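Local atomic coordinates of nicotinate phosphoribosyltransferase (Vibrio cholerae, PDB entry 4HL7), a protein that probably catalyses the ATP-dependent transfer of a phosphoribosyl group from 5-phosphoribosyl 1-diphosphate to nicotinate, giving nicotinate ribonucleotide for NAD(+) biosynthesis. Residues 303-306 with 307-311; 282-285 with 286-290; 337-340 with 341-344. One frame throughout, in Å; residues are numbered along the deposited sequence.

The three contacts follow one another along the chain in the order contact 2, contact 1, contact 3. Contact 2 covers helix 282-287 and its exit toward strand 290-293; contact 1 lies on helix 298-311, which links that strand to strand 320-323; contact 3 ends helix 329-339 just before strand 344-349. The centre of contact 1 is about 12 Å from that of contact 2, where Tyr309 packs on Gly290, and about 13 Å from that of contact 3, where Asp303 forms a salt bridge with Arg342. Contacts 2 and 3, about 19 Å apart between centres, do not touch; helix 298-311 meets both. Together they join successive helices and strands of the TIM-barrel-like parallel sheet region.

Contact 1 (303-306 with 307-311); sequences DKMI and AHYQQ
Met305 with Tyr309 and Ile306 with Gln310 are i to i+4 neighbours within one alpha-helix, 298-311, which makes the crossover of a beta-alpha-beta unit between parallel strands 290-293 and 320-323. The evidence is first in the backbone: four consecutive hydrogen bonds, each from the amide N of residue i+4 to the carbonyl O of residue i, run from Ala307 N to Asp303 O through Gln310 N to Ile306 O. The most linear is Tyr309 N to Met305 O, 3.0 Å long with an N-H...O angle of 172°.

On the buried side, Met305 (selenomethionine here) bends at chi2 (-64°) and again at chi3, which carries its methyl forward along the helix, toward its C-terminal end. CE then sits over one face of the Tyr309 ring, offset toward the rim, 4.1 Å from CZ. The same ring passes close to the backbone, with Tyr309 CD2 3.4 Å from Met305 O. Phe321 of strand 320-323 touches Met305, Ile306 and Tyr309, while Leu277 of helix 273-279 meets Met305 and His308.

Toward solvent, Gln310 lies alongside Ile306 and points the same way. Its stem meets the carbonyl oxygen, CG being 3.3 Å from Ile306 O, and its amide group meets the methyl, CD being 3.7 Å from Ile306 CG2, the branch placed anti to the backbone N.

His308 NE2 bonds to Phe280 O, so that ring ties the helix to the chain just before helix 282-287. Apolar contacts thus face the sheet, while at the exposed margin the polar Gln310 amide lies beside the Ile306 methyl and covers the flank of a buried apolar residue.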
loop_
_atom_site.group_PDB
_atom_site.type_symbol
_atom_site.label_atom_id
_atom_site.label_comp_id
_atom_site.label_asym_id
_atom_site.label_seq_id
_atom_site.Cartn_x
_atom_site.Cartn_y
_atom_site.Cartn_z
ATOM N N ASP A 303 18.926 -5.324 10.414
ATOM C CA ASP A 303 20.346 -5.702 10.664
ATOM C C ASP A 303 20.885 -6.411 9.428
ATOM O O ASP A 303 22.049 -6.210 9.023
ATOM C CB ASP A 303 20.488 -6.616 11.904
ATOM C CG ASP A 303 20.421 -5.854 13.192
ATOM O OD1 ASP A 303 20.640 -4.631 13.192
ATOM O OD2 ASP A 303 20.132 -6.492 14.232
ATOM N N LYS A 304 20.055 -7.277 8.829
ATOM C CA LYS A 304 20.477 -8.020 7.631
ATOM C C LYS A 304 20.739 -7.079 6.444
ATOM O O LYS A 304 21.676 -7.262 5.689
ATOM C CB LYS A 304 19.412 -9.053 7.211
ATOM C CG LYS A 304 19.472 -10.324 8.022
ATOM C CD LYS A 304 18.486 -11.347 7.482
ATOM C CE LYS A 304 18.449 -12.517 8.447
ATOM N NZ LYS A 304 17.775 -13.679 7.842
HETATM N N MSE A 305 19.868 -6.100 6.277
HETATM C CA MSE A 305 20.014 -5.115 5.176
HETATM C C MSE A 305 21.270 -4.290 5.380
HETATM O O MSE A 305 21.993 -4.041 4.455
HETATM C CB MSE A 305 18.809 -4.183 5.132
HETATM C CG MSE A 305 17.550 -4.897 4.640
HETATM SE SE MSE A 305 17.731 -5.521 2.756
HETATM C CE MSE A 305 18.911 -4.115 2.006
ATOM N N ILE A 306 21.486 -3.817 6.602
ATOM C CA ILE A 306 22.730 -3.085 6.931
ATOM C C ILE A 306 23.948 -3.938 6.594
ATOM O O ILE A 306 24.867 -3.436 5.931
ATOM C CB ILE A 306 22.747 -2.597 8.389
ATOM C CG1 ILE A 306 21.783 -1.393 8.531
ATOM C CG2 ILE A 306 24.162 -2.186 8.833
ATOM C CD1 ILE A 306 21.467 -1.024 9.965
ATOM N N ALA A 307 23.979 -5.199 7.040
ATOM C CA ALA A 307 25.129 -6.098 6.735
ATOM C C ALA A 307 25.336 -6.281 5.209
ATOM O O ALA A 307 26.470 -6.439 4.696
ATOM C CB ALA A 307 24.939 -7.449 7.405
ATOM N N HIS A 308 24.224 -6.322 4.476
ATOM C CA HIS A 308 24.300 -6.460 3.028
ATOM C C HIS A 308 24.939 -5.247 2.384
ATOM O O HIS A 308 25.853 -5.381 1.544
ATOM C CB HIS A 308 22.901 -6.721 2.466
ATOM C CG HIS A 308 22.895 -6.957 0.978
ATOM N ND1 HIS A 308 23.295 -8.112 0.434
ATOM C CD2 HIS A 308 22.403 -6.171 -0.075
ATOM C CE1 HIS A 308 23.131 -8.053 -0.911
ATOM N NE2 HIS A 308 22.595 -6.865 -1.209
ATOM N N TYR A 309 24.468 -4.039 2.763
ATOM C CA TYR A 309 25.086 -2.817 2.271
ATOM C C TYR A 309 26.618 -2.822 2.542
ATOM O O TYR A 309 27.433 -2.529 1.635
ATOM C CB TYR A 309 24.459 -1.626 2.921
ATOM C CG TYR A 309 23.068 -1.297 2.300
ATOM C CD1 TYR A 309 22.873 -1.239 0.884
ATOM C CD2 TYR A 309 22.009 -0.885 3.128
ATOM C CE1 TYR A 309 21.641 -0.829 0.358
ATOM C CE2 TYR A 309 20.772 -0.525 2.592
ATOM C CZ TYR A 309 20.602 -0.512 1.230
ATOM O OH TYR A 309 19.378 -0.117 0.742
ATOM N N GLN A 310 26.970 -3.157 3.786
ATOM C CA GLN A 310 28.379 -3.128 4.223
ATOM C C GLN A 310 29.217 -4.133 3.433
ATOM O O GLN A 310 30.342 -3.801 3.079
ATOM C CB GLN A 310 28.472 -3.343 5.729
ATOM C CG GLN A 310 27.832 -2.221 6.532
ATOM C CD GLN A 310 27.800 -2.510 8.001
ATOM O OE1 GLN A 310 27.623 -3.666 8.433
ATOM N NE2 GLN A 310 27.948 -1.486 8.782
ATOM N N GLN A 311 28.674 -5.322 3.128
ATOM C CA GLN A 311 29.374 -6.337 2.356
ATOM C C GLN A 311 29.640 -5.809 0.935
ATOM O O GLN A 311 30.645 -6.132 0.304
ATOM C CB GLN A 311 28.552 -7.650 2.297
ATOM C CG GLN A 311 29.162 -8.719 1.368
#

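Contact 2 (282-285 with 286-290); sequences RHLA and NAYDG
Asn286 turns its side chain back over Arg282, four residues earlier, on the solvent side of the short helix 282-287. Its CB lies 3.4 Å from Arg282 O, the carbonyl that already receives the backbone bond from Asn286 N at 3.0 Å. One atom further out, CG is still beside that oxygen. At the tip, ND2 comes 3.2 Å from Arg282 O, but an N-H...O angle of 123° makes this second bond weak. The carbonyl is therefore gripped twice by one residue, firmly by the main chain and loosely by the amide.

Arg282 completes this corner. Its chain leaves CB on the side away from the backbone N (chi1 -171°) and bends at chi3, bringing the guanidinium back toward the amide, the two planes 74° apart. NH2 and ND2 are both donors and do not bond to each other; water 1 lies between them, accepting from Arg282 NH2 at 2.7 Å, in the guanidinium plane at its edge, and from Asn286 ND2 at 3.1 Å.

The buried side is different in kind. Leu284 CD2 meets Tyr288 CE2 at 4.2 Å, and Leu284 O lies near the plane of the ring at its edge, 3.2 Å from Tyr288 CD2. The Tyr288 hydroxyl bonds to Leu252 O, and Leu256 of helix 247-258 packs on both side chains.

Tyr288 is where the chain leaves helical angles, though its N still bonds to Leu284 O. Water 2 donates to both Ala285 O and Tyr288 O, and Lys319 NZ reaches Asn286 O and Tyr288 O. The carbonyls at and just beyond the helix end thus find donors in a water and a lysine, whose positive charge would probably suit the negative end of the helix as the chain turns into strand 290-293.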
loop_
_atom_site.group_PDB
_atom_site.type_symbol
_atom_site.label_atom_id
_atom_site.label_comp_id
_atom_site.label_asym_id
_atom_site.label_seq_id
_atom_site.Cartn_x
_atom_site.Cartn_y
_atom_site.Cartn_z
ATOM N N ARG A 282 25.317 -5.072 -6.358
ATOM C CA ARG A 282 25.939 -3.841 -5.948
ATOM C C ARG A 282 25.394 -2.669 -6.795
ATOM O O ARG A 282 25.107 -1.570 -6.259
ATOM C CB ARG A 282 27.494 -3.966 -6.070
ATOM C CG ARG A 282 28.212 -2.769 -5.442
ATOM C CD ARG A 282 29.747 -2.919 -5.323
ATOM N NE ARG A 282 30.296 -2.610 -6.611
ATOM C CZ ARG A 282 30.513 -1.348 -7.011
ATOM N NH1 ARG A 282 30.976 -1.119 -8.240
ATOM N NH2 ARG A 282 30.226 -0.341 -6.167
ATOM N N HIS A 283 25.172 -2.922 -8.089
ATOM C CA HIS A 283 24.687 -1.845 -8.970
ATOM C C HIS A 283 23.264 -1.438 -8.575
ATOM O O HIS A 283 22.997 -0.241 -8.421
ATOM C CB HIS A 283 24.885 -2.202 -10.438
ATOM C CG HIS A 283 26.378 -2.377 -10.851
ATOM N ND1 HIS A 283 26.775 -3.300 -11.758
ATOM C CD2 HIS A 283 27.540 -1.802 -10.357
ATOM C CE1 HIS A 283 28.099 -3.219 -11.932
ATOM N NE2 HIS A 283 28.581 -2.313 -11.054
ATOM N N LEU A 284 22.413 -2.405 -8.216
ATOM C CA LEU A 284 21.039 -2.117 -7.825
ATOM C C LEU A 284 21.006 -1.481 -6.458
ATOM O O LEU A 284 20.233 -0.561 -6.204
ATOM C CB LEU A 284 20.190 -3.391 -7.830
ATOM C CG LEU A 284 19.870 -3.845 -9.271
ATOM C CD1 LEU A 284 19.272 -5.249 -9.258
ATOM C CD2 LEU A 284 19.005 -2.863 -10.055
ATOM N N ALA A 285 21.825 -1.989 -5.557
ATOM C CA ALA A 285 21.859 -1.440 -4.135
ATOM C C ALA A 285 22.357 -0.004 -4.077
ATOM O O ALA A 285 21.943 0.758 -3.194
ATOM C CB ALA A 285 22.699 -2.336 -3.221
ATOM N N ASN A 286 23.242 0.381 -4.997
ATOM C CA ASN A 286 23.675 1.762 -5.086
ATOM C C ASN A 286 22.647 2.647 -5.764
ATOM O O ASN A 286 22.398 3.743 -5.327
ATOM C CB ASN A 286 24.999 1.850 -5.834
ATOM C CG ASN A 286 26.198 1.671 -4.881
ATOM O OD1 ASN A 286 26.301 2.363 -3.899
ATOM N ND2 ASN A 286 27.081 0.723 -5.182
ATOM N N ALA A 287 21.983 2.122 -6.771
ATOM C CA ALA A 287 21.016 2.962 -7.462
ATOM C C ALA A 287 19.743 3.183 -6.618
ATOM O O ALA A 287 19.179 4.268 -6.630
ATOM C CB ALA A 287 20.635 2.309 -8.792
ATOM N N TYR A 288 19.294 2.153 -5.900
ATOM C CA TYR A 288 18.087 2.299 -5.079
ATOM C C TYR A 288 18.326 3.204 -3.852
ATOM O O TYR A 288 19.380 3.175 -3.255
ATOM C CB TYR A 288 17.581 0.909 -4.646
ATOM C CG TYR A 288 16.620 0.357 -5.655
ATOM C CD1 TYR A 288 15.254 0.377 -5.404
ATOM C CD2 TYR A 288 17.095 -0.189 -6.857
ATOM C CE1 TYR A 288 14.349 -0.115 -6.340
ATOM C CE2 TYR A 288 16.190 -0.660 -7.829
ATOM C CZ TYR A 288 14.827 -0.574 -7.558
ATOM O OH TYR A 288 13.912 -1.020 -8.489
ATOM N N ASP A 289 17.324 3.999 -3.493
ATOM C CA ASP A 289 17.404 4.885 -2.379
ATOM C C ASP A 289 17.246 4.131 -1.078
ATOM O O ASP A 289 17.616 4.639 -0.004
ATOM C CB ASP A 289 16.320 5.949 -2.517
ATOM C CG ASP A 289 16.493 6.762 -3.815
ATOM O OD1 ASP A 289 17.566 7.366 -3.968
ATOM O OD2 ASP A 289 15.639 6.635 -4.741
ATOM N N GLY A 290 16.700 2.925 -1.154
ATOM C CA GLY A 290 16.520 2.165 0.073
ATOM C C GLY A 290 15.501 1.054 -0.118
ATOM O O GLY A 290 15.117 0.693 -1.280
HETATM O O HOH W 1 29.549 -0.103 -3.536
HETATM O O HOH W 2 19.677 0.753 -1.871
#

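Contact 3 (337-340 with 341-344)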
loop_
_atom_site.group_PDB
_atom_site.type_symbol
_atom_site.label_atom_id
_atom_site.label_comp_id
_atom_site.label_asym_id
_atom_site.label_seq_id
_atom_site.Cartn_x
_atom_site.Cartn_y
_atom_site.Cartn_z
ATOM N N GLU A 337 15.434 3.971 18.313
ATOM C CA GLU A 337 16.591 3.748 19.194
ATOM C C GLU A 337 17.524 2.688 18.627
ATOM O O GLU A 337 18.764 2.792 18.763
ATOM C CB GLU A 337 16.100 3.375 20.592
ATOM C CG GLU A 337 15.503 4.622 21.253
ATOM C CD GLU A 337 14.797 4.388 22.575
ATOM O OE1 GLU A 337 14.897 5.293 23.412
ATOM O OE2 GLU A 337 14.131 3.321 22.782
ATOM N N TYR A 338 16.949 1.628 18.075
ATOM C CA TYR A 338 17.728 0.508 17.620
ATOM C C TYR A 338 18.568 0.888 16.384
ATOM O O TYR A 338 19.643 0.344 16.190
ATOM C CB TYR A 338 16.834 -0.659 17.226
ATOM C CG TYR A 338 17.556 -1.985 17.030
ATOM C CD1 TYR A 338 17.874 -2.800 18.132
ATOM C CD2 TYR A 338 17.886 -2.452 15.755
ATOM C CE1 TYR A 338 18.526 -4.031 17.958
ATOM C CE2 TYR A 338 18.535 -3.657 15.564
ATOM C CZ TYR A 338 18.842 -4.464 16.656
ATOM O OH TYR A 338 19.447 -5.676 16.420
ATOM N N PHE A 339 18.024 1.766 15.538
ATOM C CA PHE A 339 18.690 2.097 14.238
ATOM C C PHE A 339 19.389 3.462 14.210
ATOM O O PHE A 339 20.009 3.823 13.210
ATOM C CB PHE A 339 17.732 1.858 13.029
ATOM C CG PHE A 339 17.476 0.415 12.773
ATOM C CD1 PHE A 339 16.213 -0.152 13.029
ATOM C CD2 PHE A 339 18.483 -0.401 12.312
ATOM C CE1 PHE A 339 15.978 -1.512 12.835
ATOM C CE2 PHE A 339 18.278 -1.774 12.066
ATOM C CZ PHE A 339 17.009 -2.351 12.324
ATOM N N ALA A 340 19.345 4.170 15.343
ATOM C CA ALA A 340 19.951 5.503 15.454
ATOM C C ALA A 340 21.425 5.422 15.068
ATOM O O ALA A 340 22.141 4.501 15.490
ATOM C CB ALA A 340 19.781 6.067 16.882
ATOM N N GLY A 341 21.839 6.324 14.186
ATOM C CA GLY A 341 23.238 6.397 13.733
ATOM C C GLY A 341 23.661 5.376 12.687
ATOM O O GLY A 341 24.767 5.439 12.184
ATOM N N ARG A 342 22.781 4.433 12.326
ATOM C CA ARG A 342 23.190 3.341 11.507
ATOM C C ARG A 342 22.593 3.400 10.073
ATOM O O ARG A 342 23.130 2.777 9.181
ATOM C CB ARG A 342 22.800 1.988 12.143
ATOM C CG ARG A 342 23.345 1.799 13.585
ATOM C CD ARG A 342 22.613 0.600 14.184
ATOM N NE ARG A 342 23.060 -0.603 13.521
ATOM C CZ ARG A 342 22.403 -1.775 13.561
ATOM N NH1 ARG A 342 21.315 -1.905 14.267
ATOM N NH2 ARG A 342 22.878 -2.834 12.920
ATOM N N VAL A 343 21.485 4.108 9.892
ATOM C CA VAL A 343 20.756 4.047 8.618
ATOM C C VAL A 343 19.698 5.108 8.706
ATOM O O VAL A 343 19.352 5.518 9.814
ATOM C CB VAL A 343 20.129 2.636 8.386
ATOM C CG1 VAL A 343 19.082 2.259 9.488
ATOM C CG2 VAL A 343 19.538 2.533 6.965
ATOM N N LYS A 344 19.224 5.644 7.571
ATOM C CA LYS A 344 18.139 6.627 7.654
ATOM C C LYS A 344 16.841 5.845 7.746
ATOM O O LYS A 344 16.753 4.777 7.187
ATOM C CB LYS A 344 18.096 7.492 6.400
ATOM C CG LYS A 344 19.251 8.464 6.261
ATOM C CD LYS A 344 19.133 9.319 4.974
ATOM C CE LYS A 344 19.068 8.414 3.729
ATOM N NZ LYS A 344 19.136 9.183 2.421
#
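Phe339, Ala340, Gly341 and Arg342 form a type II beta-turn that ends helix 329-339 and leads into strand 344-349 of the parallel sheet. Arg342 N donates to Phe339 O over 3.0 Å, with the donor above the carbonyl plane. Gly341 takes the third place of the turn with positive phi (79°), a conformation that favours glycine.

Beyond the turn, the Arg342 side chain doubles back over the last residues of the helix. CG is anti to the carbonyl carbon, and the bend at chi3 (70°) sends the guanidinium toward Tyr338 and Phe339. It presents an edge to Tyr338 O, which lies in its plane; the bond from NH1 is straight but weak at 3.4 Å. Such a donor over a helix C-terminus would probably ease the charge of the carbonyl end.

The two rings are set differently against this group. The Phe339 ring is tilted only 17° from the guanidinium plane, yet the two side chains cross obliquely, with CE2 3.8 Å from NH1. The Tyr338 ring is turned much more steeply, and its CE2 comes 3.5 Å from the same nitrogen. Within segment 337-340, Tyr338 CD2 also stands over the centre of the Phe339 ring.

Asp303 of helix 298-311 completes the cluster: OD1 takes the other terminal nitrogen of Arg342, NH2, in a salt bridge, while OD2 lies unusually close to the Tyr338 hydroxyl, probably a hydrogen bond though of doubtful length. Deeper in, Val343 runs alongside Phe339 against Ile306. Its CG1, held between its own backbone N and carbonyl carbon, rests 3.8 Å from Phe339 CB.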